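Local coordinates for transcriptional activator PlcR protein (Bacillus thuringiensis, PDB 3U3W) that activates transcription of virulence genes by binding DNA through a helix-turn-helix domain once its tetratricopeptide-repeat domain has taken up the quorum-sensing signal peptide PapR, at residues I225-R228 with L234-Q237; Y217-A222 with Y239-E244. All blocks are in the same frame, centred on the assembly; numbering follows the deposited sequence.

How the interactions relate
Both contacts join the same two helices, 212-228 and 235-248, in the C-terminal, tetratricopeptide-like part of PlcR, and their centres are about 9 Å apart. Along the chain the segments run 217-222, 225-228, 234-237, 239-244: the inner two meet beside the turn in interaction 1 and the outer two further along in interaction 2, as in an antiparallel helical hairpin. Ser226, in interaction 1, bonds back to the carbonyl of Ala222, in the segment of interaction 2. The bound peptide touches the second helix in both contacts, while the nearest atom of the DNA is about 38 Å from interaction 1 and about 45 Å from interaction 2.

Interaction 1: I225-R228 with L234-Q237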
loop_
_atom_site.group_PDB
_atom_site.type_symbol
_atom_site.label_atom_id
_atom_site.label_comp_id
_atom_site.label_asym_id
_atom_site.label_seq_id
_atom_site.Cartn_x
_atom_site.Cartn_y
_atom_site.Cartn_z
ATOM N N ILE A 225 9.465 -8.278 -8.603
ATOM C CA ILE A 225 8.868 -7.618 -7.447
ATOM C C ILE A 225 7.551 -6.935 -7.811
ATOM O O ILE A 225 6.593 -6.976 -7.048
ATOM C CB ILE A 225 9.812 -6.583 -6.815
ATOM C CG1 ILE A 225 11.096 -7.276 -6.338
ATOM C CG2 ILE A 225 9.119 -5.866 -5.646
ATOM C CD1 ILE A 225 12.181 -6.318 -5.924
ATOM N N SER A 226 7.513 -6.312 -8.980
ATOM C CA SER A 226 6.317 -5.626 -9.442
ATOM C C SER A 226 5.143 -6.592 -9.633
ATOM O O SER A 226 4.043 -6.320 -9.163
ATOM C CB SER A 226 6.590 -4.873 -10.741
ATOM O OG SER A 226 7.432 -3.769 -10.499
ATOM N N CYS A 227 5.373 -7.706 -10.325
ATOM C CA CYS A 227 4.313 -8.703 -10.512
ATOM C C CYS A 227 3.809 -9.331 -9.203
ATOM O O CYS A 227 2.615 -9.524 -9.021
ATOM C CB CYS A 227 4.744 -9.776 -11.505
ATOM S SG CYS A 227 5.016 -9.085 -13.146
ATOM N N ARG A 228 4.719 -9.603 -8.284
ATOM C CA ARG A 228 4.359 -10.185 -7.002
ATOM C C ARG A 228 3.503 -9.252 -6.154
ATOM O O ARG A 228 2.633 -9.710 -5.414
ATOM C CB ARG A 228 5.613 -10.617 -6.224
ATOM C CG ARG A 228 5.324 -10.995 -4.785
ATOM C CD ARG A 228 6.494 -11.735 -4.130
ATOM N NE ARG A 228 7.727 -10.959 -4.159
ATOM C CZ ARG A 228 7.962 -9.914 -3.375
ATOM N NH1 ARG A 228 7.048 -9.526 -2.495
ATOM N NH2 ARG A 228 9.113 -9.260 -3.468
ATOM N N LEU A 234 5.918 1.227 -12.379
ATOM C CA LEU A 234 7.118 1.313 -13.194
ATOM C C LEU A 234 7.259 0.155 -14.176
ATOM O O LEU A 234 8.289 0.025 -14.836
ATOM C CB LEU A 234 8.356 1.388 -12.292
ATOM C CG LEU A 234 8.478 2.692 -11.503
ATOM C CD1 LEU A 234 9.833 2.787 -10.898
ATOM C CD2 LEU A 234 8.228 3.893 -12.423
ATOM N N ILE A 235 6.230 -0.681 -14.285
ATOM C CA ILE A 235 6.365 -1.928 -15.047
ATOM C C ILE A 235 6.553 -1.679 -16.550
ATOM O O ILE A 235 7.288 -2.404 -17.208
ATOM C CB ILE A 235 5.186 -2.927 -14.790
ATOM C CG1 ILE A 235 5.533 -4.314 -15.320
ATOM C CG2 ILE A 235 3.890 -2.438 -15.437
ATOM C CD1 ILE A 235 5.999 -5.254 -14.276
ATOM N N GLY A 236 5.889 -0.665 -17.093
ATOM C CA GLY A 236 6.115 -0.285 -18.483
ATOM C C GLY A 236 7.574 0.121 -18.718
ATOM O O GLY A 236 8.243 -0.404 -19.612
ATOM N N GLN A 237 8.068 1.038 -17.891
ATOM C CA GLN A 237 9.447 1.513 -17.988
ATOM C C GLN A 237 10.428 0.357 -17.899
ATOM O O GLN A 237 11.416 0.340 -18.613
ATOM C CB GLN A 237 9.753 2.556 -16.903
ATOM C CG GLN A 237 8.872 3.802 -16.992
ATOM C CD GLN A 237 7.542 3.629 -16.239
ATOM O OE1 GLN A 237 6.841 2.633 -16.419
ATOM N NE2 GLN A 237 7.205 4.597 -15.386
HETATM O O HOH W 1 5.956 -1.006 -10.385
#
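Ile235 reaches over to helix 212-228 with the end of its longer branch: CD1 rests 3.6 Å from CB of Ser226 and 4.1 Å from SG of Cys227. That one methyl makes all the direct side-chain contact between 225-228 and 234-237. Its chi1 (-166°) sets CG1 opposite the backbone nitrogen, and an unusual, non-staggered chi2 (100°) places CD1 against Ser226 and Cys227. Cys227 SG lies beside its own backbone nitrogen and meets the methyl as an apolar neighbour. The joint is small, burying 108 Å² over both sides, and the nearest backbone pair is Ser226 with Ile235, 6.7 Å between their CA atoms.

The polar link runs through a water. It stands 3.1 Å from Ser226 OG and accepts the N-H of Leu234, at 3.0 Å from that backbone N. Leu234 occupies the N-cap position of helix 235-248, so the water ties the start of this helix to the last turn of helix 212-228. Ser226 OG is also hydrogen-bonded to the carbonyl O of Ala222, one turn back in its own helix, and this second bond helps to fix the hydroxyl where it meets the water.

Beyond the chain itself, Cys227 touches Leu270 of the second subunit, and Leu234 packs on an acidic side chain of the bound peptide. The two segments flank the five-residue connection that closes the helical hairpin. Helix 192-208 packs against Ser226 through Val196, and helix 253-269 brings Phe266 against Ile235.

Interaction 2: Y217-A222 with Y239-E244; sequences YQVNKA and YYQRGE
Val219 drives both of its methyls into helix 235-248, each against a different residue. CG1 lies 3.4 Å from CB of Arg242, and CG2 is 3.5 Å from CG of Gln241. The first torsion of valine, 167°, puts CG1 opposite the backbone nitrogen and CG2 beside it, and this fork spans the two neighbours. Gln241 meets CG2 with the base of its chain, crossing Val219 at about a right angle; a bend at chi2 turns the amide away from Val219, and the side chain also packs on Tyr207 of helix 192-208.

Arg242 starts out on the same apolar surface but ends in polar company. Its chi1 and chi2 both lie well away from staggered values, and with a further bend at chi3 the guanidinium swings round to Asn220, whose OD1 accepts the N-H of NE (NE to OD1 2.9 Å). The oxygen lies near the guanidinium plane, at its edge, and NE in turn lies in the amide's carbonyl plane, although the two flat groups are turned 64° from each other. NH2 of Arg242 adds a weak, more strongly bent bond to the same OD1 at 3.2 Å, while NH1 lies at the edge of the Tyr239 ring, in its plane.

The segments belong to two successive helices of the tetratricopeptide-like domain, packed antiparallel as a hairpin: the axes of the two short segments come within 9.4 Å and their directions differ by 150°. Val219 and Arg242 are the closest backbone pair, so the valine fills the helix interface beside the arginine's CB, while the amide-guanidinium pair lies toward its margin.

There a water donates to the backbone O of Asn220 and also sits at the guanidinium edge, weakly bonded to NH2 of Arg242. Outside the pair, Arg242 packs on Ile223 and on Ala259 of helix 253-269.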
loop_
_atom_site.group_PDB
_atom_site.type_symbol
_atom_site.label_atom_id
_atom_site.label_comp_id
_atom_site.label_asym_id
_atom_site.label_seq_id
_atom_site.Cartn_x
_atom_site.Cartn_y
_atom_site.Cartn_z
ATOM N N TYR A 217 19.846 -7.616 -14.834
ATOM C CA TYR A 217 19.653 -8.270 -13.551
ATOM C C TYR A 217 18.730 -7.450 -12.663
ATOM O O TYR A 217 17.739 -7.967 -12.133
ATOM C CB TYR A 217 20.980 -8.495 -12.839
ATOM C CG TYR A 217 20.821 -8.960 -11.414
ATOM C CD1 TYR A 217 20.526 -10.289 -11.117
ATOM C CD2 TYR A 217 20.970 -8.069 -10.356
ATOM C CE1 TYR A 217 20.371 -10.711 -9.794
ATOM C CE2 TYR A 217 20.833 -8.483 -9.036
ATOM C CZ TYR A 217 20.534 -9.810 -8.768
ATOM O OH TYR A 217 20.389 -10.223 -7.468
ATOM N N GLN A 218 19.064 -6.171 -12.496
ATOM C CA GLN A 218 18.240 -5.270 -11.696
ATOM C C GLN A 218 16.843 -5.113 -12.290
ATOM O O GLN A 218 15.866 -5.102 -11.549
ATOM C CB GLN A 218 18.904 -3.910 -11.545
ATOM C CG GLN A 218 20.197 -3.965 -10.765
ATOM C CD GLN A 218 19.954 -4.201 -9.294
ATOM O OE1 GLN A 218 18.860 -3.954 -8.787
ATOM N NE2 GLN A 218 20.969 -4.692 -8.597
ATOM N N VAL A 219 16.760 -5.002 -13.616
ATOM C CA VAL A 219 15.477 -4.872 -14.312
ATOM C C VAL A 219 14.554 -6.068 -14.048
ATOM O O VAL A 219 13.395 -5.896 -13.646
ATOM C CB VAL A 219 15.653 -4.695 -15.842
ATOM C CG1 VAL A 219 14.323 -4.877 -16.560
ATOM C CG2 VAL A 219 16.203 -3.342 -16.149
ATOM N N ASN A 220 15.080 -7.273 -14.245
ATOM C CA ASN A 220 14.298 -8.496 -14.039
ATOM C C ASN A 220 13.901 -8.714 -12.590
ATOM O O ASN A 220 12.799 -9.191 -12.306
ATOM C CB ASN A 220 15.044 -9.719 -14.567
ATOM C CG ASN A 220 15.056 -9.779 -16.081
ATOM O OD1 ASN A 220 14.171 -9.234 -16.744
ATOM N ND2 ASN A 220 16.064 -10.432 -16.633
ATOM N N LYS A 221 14.804 -8.369 -11.681
ATOM C CA LYS A 221 14.493 -8.389 -10.266
ATOM C C LYS A 221 13.308 -7.443 -9.988
ATOM O O LYS A 221 12.358 -7.806 -9.300
ATOM C CB LYS A 221 15.716 -7.970 -9.445
ATOM C CG LYS A 221 15.618 -8.299 -7.974
ATOM C CD LYS A 221 16.501 -9.487 -7.625
ATOM C CE LYS A 221 16.256 -10.671 -8.573
ATOM N NZ LYS A 221 16.716 -11.984 -8.006
ATOM N N ALA A 222 13.357 -6.234 -10.544
ATOM C CA ALA A 222 12.316 -5.253 -10.275
ATOM C C ALA A 222 10.959 -5.658 -10.917
ATOM O O ALA A 222 9.919 -5.526 -10.292
ATOM C CB ALA A 222 12.772 -3.843 -10.683
ATOM N N TYR A 239 9.950 -3.014 -18.631
ATOM C CA TYR A 239 9.963 -3.736 -19.894
ATOM C C TYR A 239 10.727 -3.012 -20.981
ATOM O O TYR A 239 11.390 -3.649 -21.784
ATOM C CB TYR A 239 8.550 -4.034 -20.388
ATOM C CG TYR A 239 7.943 -5.185 -19.652
ATOM C CD1 TYR A 239 8.533 -6.440 -19.686
ATOM C CD2 TYR A 239 6.804 -5.012 -18.889
ATOM C CE1 TYR A 239 7.992 -7.502 -18.989
ATOM C CE2 TYR A 239 6.257 -6.057 -18.192
ATOM C CZ TYR A 239 6.853 -7.302 -18.247
ATOM O OH TYR A 239 6.286 -8.337 -17.543
ATOM N N TYR A 240 10.608 -1.690 -21.016
ATOM C CA TYR A 240 11.322 -0.896 -21.994
ATOM C C TYR A 240 12.826 -1.057 -21.716
ATOM O O TYR A 240 13.603 -1.440 -22.598
ATOM C CB TYR A 240 10.877 0.581 -21.925
ATOM C CG TYR A 240 11.662 1.488 -22.850
ATOM C CD1 TYR A 240 11.254 1.695 -24.167
ATOM C CD2 TYR A 240 12.829 2.124 -22.416
ATOM C CE1 TYR A 240 11.986 2.511 -25.025
ATOM C CE2 TYR A 240 13.559 2.951 -23.268
ATOM C CZ TYR A 240 13.136 3.135 -24.563
ATOM O OH TYR A 240 13.858 3.940 -25.399
ATOM N N GLN A 241 13.221 -0.787 -20.478
ATOM C CA GLN A 241 14.603 -0.970 -20.072
ATOM C C GLN A 241 15.139 -2.372 -20.371
ATOM O O GLN A 241 16.304 -2.534 -20.734
ATOM C CB GLN A 241 14.774 -0.673 -18.591
ATOM C CG GLN A 241 16.218 -0.552 -18.217
ATOM C CD GLN A 241 16.885 0.503 -19.057
ATOM O OE1 GLN A 241 16.404 1.635 -19.142
ATOM N NE2 GLN A 241 17.971 0.134 -19.719
ATOM N N ARG A 242 14.294 -3.384 -20.213
ATOM C CA ARG A 242 14.726 -4.750 -20.433
ATOM C C ARG A 242 14.909 -4.986 -21.929
ATOM O O ARG A 242 15.852 -5.650 -22.345
ATOM C CB ARG A 242 13.777 -5.759 -19.778
ATOM C CG ARG A 242 12.992 -6.649 -20.716
ATOM C CD ARG A 242 13.250 -8.145 -20.501
ATOM N NE ARG A 242 12.767 -8.688 -19.229
ATOM C CZ ARG A 242 11.638 -9.385 -19.076
ATOM N NH1 ARG A 242 10.862 -9.606 -20.128
ATOM N NH2 ARG A 242 11.274 -9.861 -17.871
ATOM N N GLY A 243 14.034 -4.405 -22.739
ATOM C CA GLY A 243 14.251 -4.384 -24.175
ATOM C C GLY A 243 15.585 -3.730 -24.554
ATOM O O GLY A 243 16.311 -4.241 -25.407
ATOM N N GLU A 244 15.900 -2.594 -23.931
ATOM C CA GLU A 244 17.186 -1.930 -24.142
ATOM C C GLU A 244 18.349 -2.878 -23.831
ATOM O O GLU A 244 19.289 -2.994 -24.610
ATOM C CB GLU A 244 17.317 -0.682 -23.264
ATOM C CG GLU A 244 16.325 0.431 -23.555
ATOM C CD GLU A 244 16.728 1.264 -24.750
ATOM O OE1 GLU A 244 17.468 2.259 -24.560
ATOM O OE2 GLU A 244 16.314 0.919 -25.878
HETATM O O HOH W 2 11.796 -10.850 -14.712
#